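Local coordinates for hypothetical protein yfcE (Escherichia coli, PDB 1SU1) that is of unknown function but belongs to the calcineurin-like phosphoesterase superfamily and carries two zinc ions close together, at residues 26-36 with 53-64; 91-99 with 126-134. All coordinates share one frame; numbering follows the deposited sequence.

In the fold
Contact 1 (26-36 with 53-64) comes first along the chain and closes before contact 2 (91-99 with 126-134) opens; their centres lie about 10 Å apart. Strands 27-31, 55-58 and 91-93 run side by side in one mixed sheet, whereas strand 124-128 belongs to the second sheet, so contact 2 bridges the two. The loops that follow the strands converge on the metals: contact 1 gives Asp33 and His35 to one zinc and Asp61 to the other, which contact 2 binds through Asn97 and His129. Probable hydrogen bonds between the loops, among them Val62 N to Asp99 OD1, tie the contacts together beside the two-zinc centre.

Contact 1 (26-36 with 53-64). With ZN (zinc ion), chain F; ZN (zinc ion), chain E.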
# COMPACT_ATOMS: atom_id res chain seq x y z
N MET A 26 7.74 -16.94 -28.10
CA MET A 26 7.04 -15.94 -27.28
C MET A 26 6.73 -14.66 -28.06
O MET A 26 7.64 -13.99 -28.55
CB MET A 26 7.90 -15.58 -26.06
CG MET A 26 7.24 -14.61 -25.09
SD MET A 26 6.77 -15.40 -23.55
CE MET A 26 5.04 -14.98 -23.47
N LYS A 27 5.45 -14.30 -28.15
CA LYS A 27 5.05 -13.09 -28.85
C LYS A 27 4.15 -12.21 -27.99
O LYS A 27 3.09 -12.63 -27.56
CB LYS A 27 4.32 -13.45 -30.16
CG LYS A 27 4.07 -12.26 -31.07
CD LYS A 27 3.60 -12.70 -32.46
CE LYS A 27 3.42 -11.49 -33.37
NZ LYS A 27 3.06 -11.89 -34.76
N LEU A 28 4.58 -10.98 -27.75
CA LEU A 28 3.79 -10.07 -26.93
C LEU A 28 3.67 -8.66 -27.50
O LEU A 28 4.59 -8.16 -28.14
CB LEU A 28 4.40 -9.97 -25.53
CG LEU A 28 4.79 -11.25 -24.80
CD1 LEU A 28 5.71 -10.90 -23.63
CD2 LEU A 28 3.57 -11.99 -24.34
N MET A 29 2.53 -8.02 -27.25
CA MET A 29 2.31 -6.65 -27.68
C MET A 29 2.26 -5.79 -26.42
O MET A 29 1.69 -6.19 -25.41
CB MET A 29 0.98 -6.53 -28.44
CG MET A 29 0.72 -5.11 -28.95
SD MET A 29 -0.76 -4.97 -30.01
CE MET A 29 -0.98 -3.20 -29.99
N PHE A 30 2.85 -4.60 -26.50
CA PHE A 30 2.88 -3.66 -25.38
C PHE A 30 2.23 -2.32 -25.71
O PHE A 30 2.43 -1.77 -26.79
CB PHE A 30 4.33 -3.36 -24.96
CG PHE A 30 5.13 -4.58 -24.62
CD1 PHE A 30 5.69 -5.36 -25.63
CD2 PHE A 30 5.34 -4.95 -23.29
CE1 PHE A 30 6.45 -6.50 -25.32
CE2 PHE A 30 6.08 -6.08 -22.96
CZ PHE A 30 6.64 -6.86 -23.98
N ALA A 31 1.45 -1.81 -24.77
CA ALA A 31 0.79 -0.51 -24.89
C ALA A 31 1.00 0.18 -23.54
O ALA A 31 0.85 -0.45 -22.49
CB ALA A 31 -0.69 -0.70 -25.16
N SER A 32 1.34 1.47 -23.56
CA SER A 32 1.57 2.20 -22.32
C SER A 32 1.07 3.64 -22.36
O SER A 32 0.96 4.24 -23.43
CB SER A 32 3.07 2.19 -21.97
OG SER A 32 3.31 2.83 -20.73
N ASP A 33 0.77 4.18 -21.19
CA ASP A 33 0.31 5.55 -21.02
C ASP A 33 -0.82 5.94 -22.00
O ASP A 33 -0.69 6.87 -22.81
CB ASP A 33 1.50 6.50 -21.16
CG ASP A 33 2.56 6.28 -20.06
OD1 ASP A 33 2.49 6.94 -18.99
OD2 ASP A 33 3.45 5.43 -20.26
N ILE A 34 -1.93 5.21 -21.89
CA ILE A 34 -3.13 5.42 -22.69
C ILE A 34 -3.81 6.71 -22.24
O ILE A 34 -4.27 7.50 -23.06
CB ILE A 34 -4.09 4.23 -22.51
CG1 ILE A 34 -3.37 2.93 -22.93
CG2 ILE A 34 -5.37 4.44 -23.33
CD1 ILE A 34 -4.18 1.66 -22.69
N HIS A 35 -3.85 6.91 -20.93
CA HIS A 35 -4.44 8.12 -20.34
C HIS A 35 -5.85 8.47 -20.81
O HIS A 35 -6.19 9.65 -20.94
CB HIS A 35 -3.52 9.32 -20.59
CG HIS A 35 -2.26 9.30 -19.78
ND1 HIS A 35 -2.25 9.47 -18.41
CD2 HIS A 35 -0.96 9.15 -20.15
CE1 HIS A 35 -1.00 9.44 -17.97
NE2 HIS A 35 -0.20 9.25 -19.01
N GLY A 36 -6.68 7.47 -21.07
CA GLY A 36 -8.05 7.73 -21.48
C GLY A 36 -8.33 8.05 -22.95
O GLY A 36 -9.47 8.35 -23.28
N ALA A 53 -0.40 -12.10 -31.10
CA ALA A 53 0.31 -12.10 -29.81
C ALA A 53 -0.46 -12.88 -28.75
O ALA A 53 -1.69 -12.85 -28.71
CB ALA A 53 0.54 -10.67 -29.34
N GLN A 54 0.27 -13.56 -27.88
CA GLN A 54 -0.35 -14.35 -26.81
C GLN A 54 -1.05 -13.43 -25.80
O GLN A 54 -2.17 -13.71 -25.37
CB GLN A 54 0.71 -15.21 -26.10
CG GLN A 54 0.15 -16.41 -25.35
CD GLN A 54 1.24 -17.27 -24.69
OE1 GLN A 54 0.96 -18.35 -24.16
NE2 GLN A 54 2.48 -16.77 -24.71
N TRP A 55 -0.40 -12.32 -25.44
CA TRP A 55 -0.98 -11.37 -24.48
C TRP A 55 -0.81 -9.91 -24.86
O TRP A 55 0.10 -9.55 -25.60
CB TRP A 55 -0.31 -11.53 -23.09
CG TRP A 55 -0.36 -12.90 -22.50
CD1 TRP A 55 0.58 -13.88 -22.64
CD2 TRP A 55 -1.40 -13.45 -21.71
NE1 TRP A 55 0.18 -15.02 -21.97
CE2 TRP A 55 -1.04 -14.78 -21.39
CE3 TRP A 55 -2.61 -12.94 -21.22
CZ2 TRP A 55 -1.85 -15.61 -20.61
CZ3 TRP A 55 -3.43 -13.77 -20.45
CH2 TRP A 55 -3.03 -15.10 -20.15
N LEU A 56 -1.70 -9.07 -24.35
CA LEU A 56 -1.59 -7.62 -24.56
C LEU A 56 -1.08 -7.10 -23.21
O LEU A 56 -1.78 -7.19 -22.20
CB LEU A 56 -2.94 -6.98 -24.86
CG LEU A 56 -2.89 -5.44 -24.84
CD1 LEU A 56 -1.90 -4.92 -25.88
CD2 LEU A 56 -4.27 -4.86 -25.11
N VAL A 57 0.14 -6.58 -23.20
CA VAL A 57 0.73 -6.07 -21.97
C VAL A 57 0.61 -4.56 -21.81
O VAL A 57 1.29 -3.78 -22.49
CB VAL A 57 2.22 -6.48 -21.90
CG1 VAL A 57 2.84 -6.00 -20.59
CG2 VAL A 57 2.35 -7.99 -22.04
N ILE A 58 -0.25 -4.15 -20.87
CA ILE A 58 -0.49 -2.74 -20.58
C ILE A 58 0.39 -2.28 -19.41
O ILE A 58 0.25 -2.76 -18.28
CB ILE A 58 -1.99 -2.54 -20.27
CG1 ILE A 58 -2.81 -2.91 -21.52
CG2 ILE A 58 -2.26 -1.10 -19.83
CD1 ILE A 58 -4.30 -2.67 -21.40
N LEU A 59 1.29 -1.33 -19.69
CA LEU A 59 2.23 -0.83 -18.69
C LEU A 59 1.78 0.32 -17.78
O LEU A 59 2.62 1.02 -17.20
CB LEU A 59 3.54 -0.44 -19.38
CG LEU A 59 4.26 -1.55 -20.15
CD1 LEU A 59 5.42 -0.96 -20.95
CD2 LEU A 59 4.77 -2.64 -19.19
N GLY A 60 0.47 0.53 -17.65
CA GLY A 60 -0.00 1.57 -16.74
C GLY A 60 -0.45 2.95 -17.23
O GLY A 60 0.02 3.45 -18.26
N ASP A 61 -1.32 3.56 -16.43
CA ASP A 61 -1.92 4.88 -16.68
C ASP A 61 -2.91 4.71 -17.83
O ASP A 61 -2.71 5.18 -18.96
CB ASP A 61 -0.82 5.91 -16.97
CG ASP A 61 -0.02 6.26 -15.72
OD1 ASP A 61 -0.01 5.43 -14.78
OD2 ASP A 61 0.62 7.33 -15.67
N VAL A 62 -3.98 4.00 -17.47
CA VAL A 62 -5.05 3.60 -18.35
C VAL A 62 -6.15 4.63 -18.66
O VAL A 62 -6.33 5.01 -19.82
CB VAL A 62 -5.69 2.32 -17.79
CG1 VAL A 62 -6.66 1.71 -18.78
CG2 VAL A 62 -4.59 1.32 -17.42
N LEU A 63 -6.88 5.09 -17.65
CA LEU A 63 -7.99 6.02 -17.86
C LEU A 63 -7.82 7.49 -17.52
O LEU A 63 -8.36 8.36 -18.20
CB LEU A 63 -9.22 5.50 -17.12
CG LEU A 63 -9.56 4.03 -17.36
CD1 LEU A 63 -10.71 3.62 -16.46
CD2 LEU A 63 -9.92 3.83 -18.83
N ASN A 64 -7.07 7.78 -16.46
CA ASN A 64 -6.87 9.16 -16.03
C ASN A 64 -5.84 9.89 -16.89
O ASN A 64 -4.77 9.36 -17.19
CB ASN A 64 -6.48 9.16 -14.54
CG ASN A 64 -6.00 10.49 -14.03
OD1 ASN A 64 -6.56 11.55 -14.33
ND2 ASN A 64 -4.95 10.46 -13.23
ZN ZN F . 1.86 8.64 -18.49
ZN ZN E . 2.94 7.58 -15.40
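Strands 27-31 and 55-58 run parallel, their short axes 4.7 Å apart at closest approach and inclined by 29°. Val57 sits at the centre of the ladder: its N donates to Met29 O at 2.7 Å in a nearly straight bond, and its O accepts from Ala31 N. Leu59 N then reaches Ala31 O, and the pairing carries on past the strand ends, where Asp33 N meets Gly60 O and Gly36 N meets Val62 O.

Side chains alternate between the faces of the sheet. Phe30 and Val57 point the same way, the rim atom CD2 of the ring lying 3.7 Å from Val57 CB. With Leu28, whose CD2 touches the edge of the Trp55 indole, they form one face; Met29, Ala31, Leu56 and Ile58 take the other. There Met29 CG rests 4.0 Å from Leu56 CD1, against Val44 and Phe48 of helix 38-51. That helix links the two strands in a beta-alpha-beta unit, and the loops after them supply metal ligands, as in other calcineurin-like phosphoesterases.

Asp33 OD1 binds one zinc at 1.9 Å, while OD2 is held by Ser32 OG from above the carboxylate plane and by His151 N. His35 NE2 binds the same zinc, which His153 also ligates. The other ring nitrogen of His35, ND1, donates to Asn64 O at 2.8 Å, close to the ring plane and in the carbonyl plane, so the imidazole is gripped at both nitrogens and its rotation is fixed. Asp61 CB packs over a face of this ring, 4.0 Å from its centroid. With CG anti to the carbonyl carbon (chi1 -71°), Asp61 runs alongside the histidine and directs OD2 to the second zinc, shared with Asn97, His129 and His151.

Contact 2 (91-99 with 126-134); sequences VIAVRGNCD and FLTHGHLFG. With ZN (zinc ion), chain E; SO4 (sulfate ion), chain G.
The zinc joins Asn97 to His129: Asn97 OD1 and His129 NE2 both bind it, NE2 at 2.2 Å, with Asp61 and His151 as further protein ligands. The amide and imidazole planes are inclined by 30°. Sulfate O2 occupies another position on this zinc, near the plane of the His129 ring, and sulfate O3 accepts a nearly straight bond from Asn97 ND2, 3.2 Å long. The asparagine amide is thereby held at both ends, which fixes its rotation. The other ring nitrogen of His129, ND1, hydrogen-bonds to Leu59 O, consistent with a second-shell carbonyl that orients the ligand.

CH-pi contacts set both histidine rings against the turn residues. Gly96 CA lies over a face of His129, 3.5 Å from the centroid, and Asn97 CB lies over a face of His131 at 3.7 Å; Leu132 CG covers the opposite face of His131. A chi1 of 61°, with CG between the backbone N and carbonyl carbon, swings the His131 ring across Asn97 and brings CE1 to Arg95 O, in the ring plane.

One water also bridges the backbones, donating to Arg95 O at 2.6 Å and accepting from His129 N. The type I turn from Gly96 to Asp99 is closed by Asp99 N to Gly96 O, and Asp99 OD2 takes the Gly96 N-H from above the carboxylate plane.

Apolar contact is slight: Val94 CG1 lies 4.5 Å from Leu127 CB, and 3.6 Å from Leu127 O. Arg95 NH1 bonds to Thr112 O; Glu101 of a third subunit forms a salt bridge with Arg95 NE and a hydrogen bond with His131 NE2. Strand 91-93 pairs with strand 55-58, while Leu127 on strand 124-128 touches Val57 of that sheet and Val118 and Val148 of its own.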
# COMPACT_ATOMS: atom_id res chain seq x y z
N VAL A 91 -5.36 -9.68 -21.17
CA VAL A 91 -4.54 -8.57 -20.72
C VAL A 91 -3.70 -8.90 -19.48
O VAL A 91 -4.16 -9.59 -18.57
CB VAL A 91 -5.40 -7.34 -20.37
CG1 VAL A 91 -4.51 -6.21 -19.84
CG2 VAL A 91 -6.16 -6.86 -21.61
N ILE A 92 -2.46 -8.41 -19.49
CA ILE A 92 -1.50 -8.54 -18.40
C ILE A 92 -1.09 -7.08 -18.16
O ILE A 92 -0.45 -6.47 -19.03
CB ILE A 92 -0.23 -9.33 -18.82
CG1 ILE A 92 -0.58 -10.76 -19.23
CG2 ILE A 92 0.78 -9.33 -17.67
CD1 ILE A 92 -1.19 -11.60 -18.13
N ALA A 93 -1.44 -6.51 -17.02
CA ALA A 93 -1.11 -5.11 -16.75
C ALA A 93 -0.36 -4.86 -15.43
O ALA A 93 -0.30 -5.72 -14.56
CB ALA A 93 -2.39 -4.28 -16.77
N VAL A 94 0.23 -3.67 -15.30
CA VAL A 94 0.92 -3.25 -14.09
C VAL A 94 0.48 -1.82 -13.78
O VAL A 94 0.21 -1.02 -14.69
CB VAL A 94 2.47 -3.29 -14.23
CG1 VAL A 94 2.95 -4.74 -14.27
CG2 VAL A 94 2.93 -2.54 -15.48
N ARG A 95 0.41 -1.51 -12.48
CA ARG A 95 -0.05 -0.22 -11.98
C ARG A 95 0.78 1.01 -12.32
O ARG A 95 2.00 1.01 -12.11
CB ARG A 95 -0.22 -0.31 -10.45
CG ARG A 95 -1.07 0.81 -9.85
CD ARG A 95 -1.17 0.69 -8.33
NE ARG A 95 0.04 1.12 -7.63
CZ ARG A 95 0.86 0.31 -6.97
NH1 ARG A 95 0.60 -0.99 -6.91
NH2 ARG A 95 1.93 0.80 -6.35
N GLY A 96 0.11 2.05 -12.82
CA GLY A 96 0.79 3.30 -13.14
C GLY A 96 0.47 4.33 -12.06
O GLY A 96 -0.52 4.19 -11.36
N ASN A 97 1.29 5.38 -11.94
CA ASN A 97 1.06 6.40 -10.92
C ASN A 97 -0.26 7.14 -11.04
O ASN A 97 -0.70 7.79 -10.08
CB ASN A 97 2.19 7.43 -10.96
CG ASN A 97 2.25 8.16 -12.27
OD1 ASN A 97 2.07 7.56 -13.31
ND2 ASN A 97 2.47 9.47 -12.23
N CYS A 98 -0.91 7.05 -12.20
CA CYS A 98 -2.18 7.73 -12.41
C CYS A 98 -3.39 6.82 -12.25
O CYS A 98 -4.53 7.29 -12.25
CB CYS A 98 -2.23 8.40 -13.79
SG CYS A 98 -1.01 9.69 -14.09
N ASP A 99 -3.16 5.52 -12.10
CA ASP A 99 -4.28 4.60 -11.94
C ASP A 99 -4.76 4.57 -10.48
O ASP A 99 -3.95 4.61 -9.56
CB ASP A 99 -3.88 3.19 -12.39
CG ASP A 99 -3.45 3.14 -13.86
OD1 ASP A 99 -3.98 3.94 -14.66
OD2 ASP A 99 -2.59 2.30 -14.21
N PHE A 126 11.45 -7.69 -16.86
CA PHE A 126 10.85 -7.09 -15.68
C PHE A 126 9.88 -5.98 -16.10
O PHE A 126 10.32 -4.89 -16.47
CB PHE A 126 11.95 -6.52 -14.77
CG PHE A 126 11.46 -6.08 -13.41
CD1 PHE A 126 11.51 -6.95 -12.32
CD2 PHE A 126 10.96 -4.80 -13.21
CE1 PHE A 126 11.06 -6.55 -11.06
CE2 PHE A 126 10.50 -4.39 -11.95
CZ PHE A 126 10.55 -5.27 -10.88
N LEU A 127 8.58 -6.24 -15.98
CA LEU A 127 7.53 -5.28 -16.35
C LEU A 127 7.06 -4.37 -15.20
O LEU A 127 6.54 -4.86 -14.20
CB LEU A 127 6.30 -6.03 -16.92
CG LEU A 127 6.53 -7.25 -17.81
CD1 LEU A 127 5.19 -7.91 -18.10
CD2 LEU A 127 7.22 -6.85 -19.12
N THR A 128 7.20 -3.06 -15.37
CA THR A 128 6.78 -2.10 -14.35
C THR A 128 6.42 -0.77 -15.05
O THR A 128 6.85 -0.53 -16.17
CB THR A 128 7.92 -1.87 -13.31
OG1 THR A 128 7.39 -1.22 -12.15
CG2 THR A 128 9.02 -1.00 -13.90
N HIS A 129 5.64 0.09 -14.39
CA HIS A 129 5.24 1.36 -15.00
C HIS A 129 6.36 2.37 -15.16
O HIS A 129 6.47 3.03 -16.21
CB HIS A 129 4.11 2.03 -14.22
CG HIS A 129 3.64 3.32 -14.84
ND1 HIS A 129 2.94 3.37 -16.02
CD2 HIS A 129 3.81 4.61 -14.45
CE1 HIS A 129 2.69 4.62 -16.34
NE2 HIS A 129 3.21 5.40 -15.40
N GLY A 130 7.18 2.53 -14.12
CA GLY A 130 8.27 3.48 -14.23
C GLY A 130 8.40 4.47 -13.10
O GLY A 130 9.42 5.16 -13.00
N HIS A 131 7.39 4.57 -12.24
CA HIS A 131 7.49 5.52 -11.12
C HIS A 131 8.05 4.89 -9.84
O HIS A 131 8.49 5.61 -8.95
CB HIS A 131 6.12 6.16 -10.85
CG HIS A 131 5.05 5.18 -10.46
ND1 HIS A 131 4.75 4.06 -11.21
CD2 HIS A 131 4.18 5.18 -9.42
CE1 HIS A 131 3.75 3.42 -10.65
NE2 HIS A 131 3.38 4.07 -9.56
N LEU A 132 8.03 3.56 -9.75
CA LEU A 132 8.55 2.84 -8.59
C LEU A 132 9.97 2.39 -8.94
O LEU A 132 10.93 2.72 -8.25
CB LEU A 132 7.67 1.62 -8.29
CG LEU A 132 6.16 1.89 -8.17
CD1 LEU A 132 5.41 0.58 -7.96
CD2 LEU A 132 5.88 2.86 -7.05
N PHE A 133 10.10 1.61 -10.01
CA PHE A 133 11.39 1.15 -10.51
C PHE A 133 11.52 1.73 -11.92
O PHE A 133 10.52 1.87 -12.63
CB PHE A 133 11.45 -0.37 -10.58
CG PHE A 133 11.73 -1.03 -9.26
CD1 PHE A 133 12.89 -0.72 -8.54
CD2 PHE A 133 10.86 -1.98 -8.74
CE1 PHE A 133 13.17 -1.34 -7.33
CE2 PHE A 133 11.13 -2.61 -7.52
CZ PHE A 133 12.29 -2.29 -6.82
N GLY A 134 12.74 2.07 -12.32
CA GLY A 134 12.93 2.63 -13.64
C GLY A 134 14.38 2.92 -13.95
O GLY A 134 15.27 2.46 -13.23
ZN ZN E . 2.94 7.58 -15.40
S SO4 G . 2.67 10.79 -16.07
O1 SO4 G . 4.12 10.54 -16.22
O2 SO4 G . 1.97 9.51 -16.08
O3 SO4 G . 2.35 11.45 -14.77
O4 SO4 G . 2.20 11.64 -17.19
O HOH W 1 4.28 -0.12 -11.80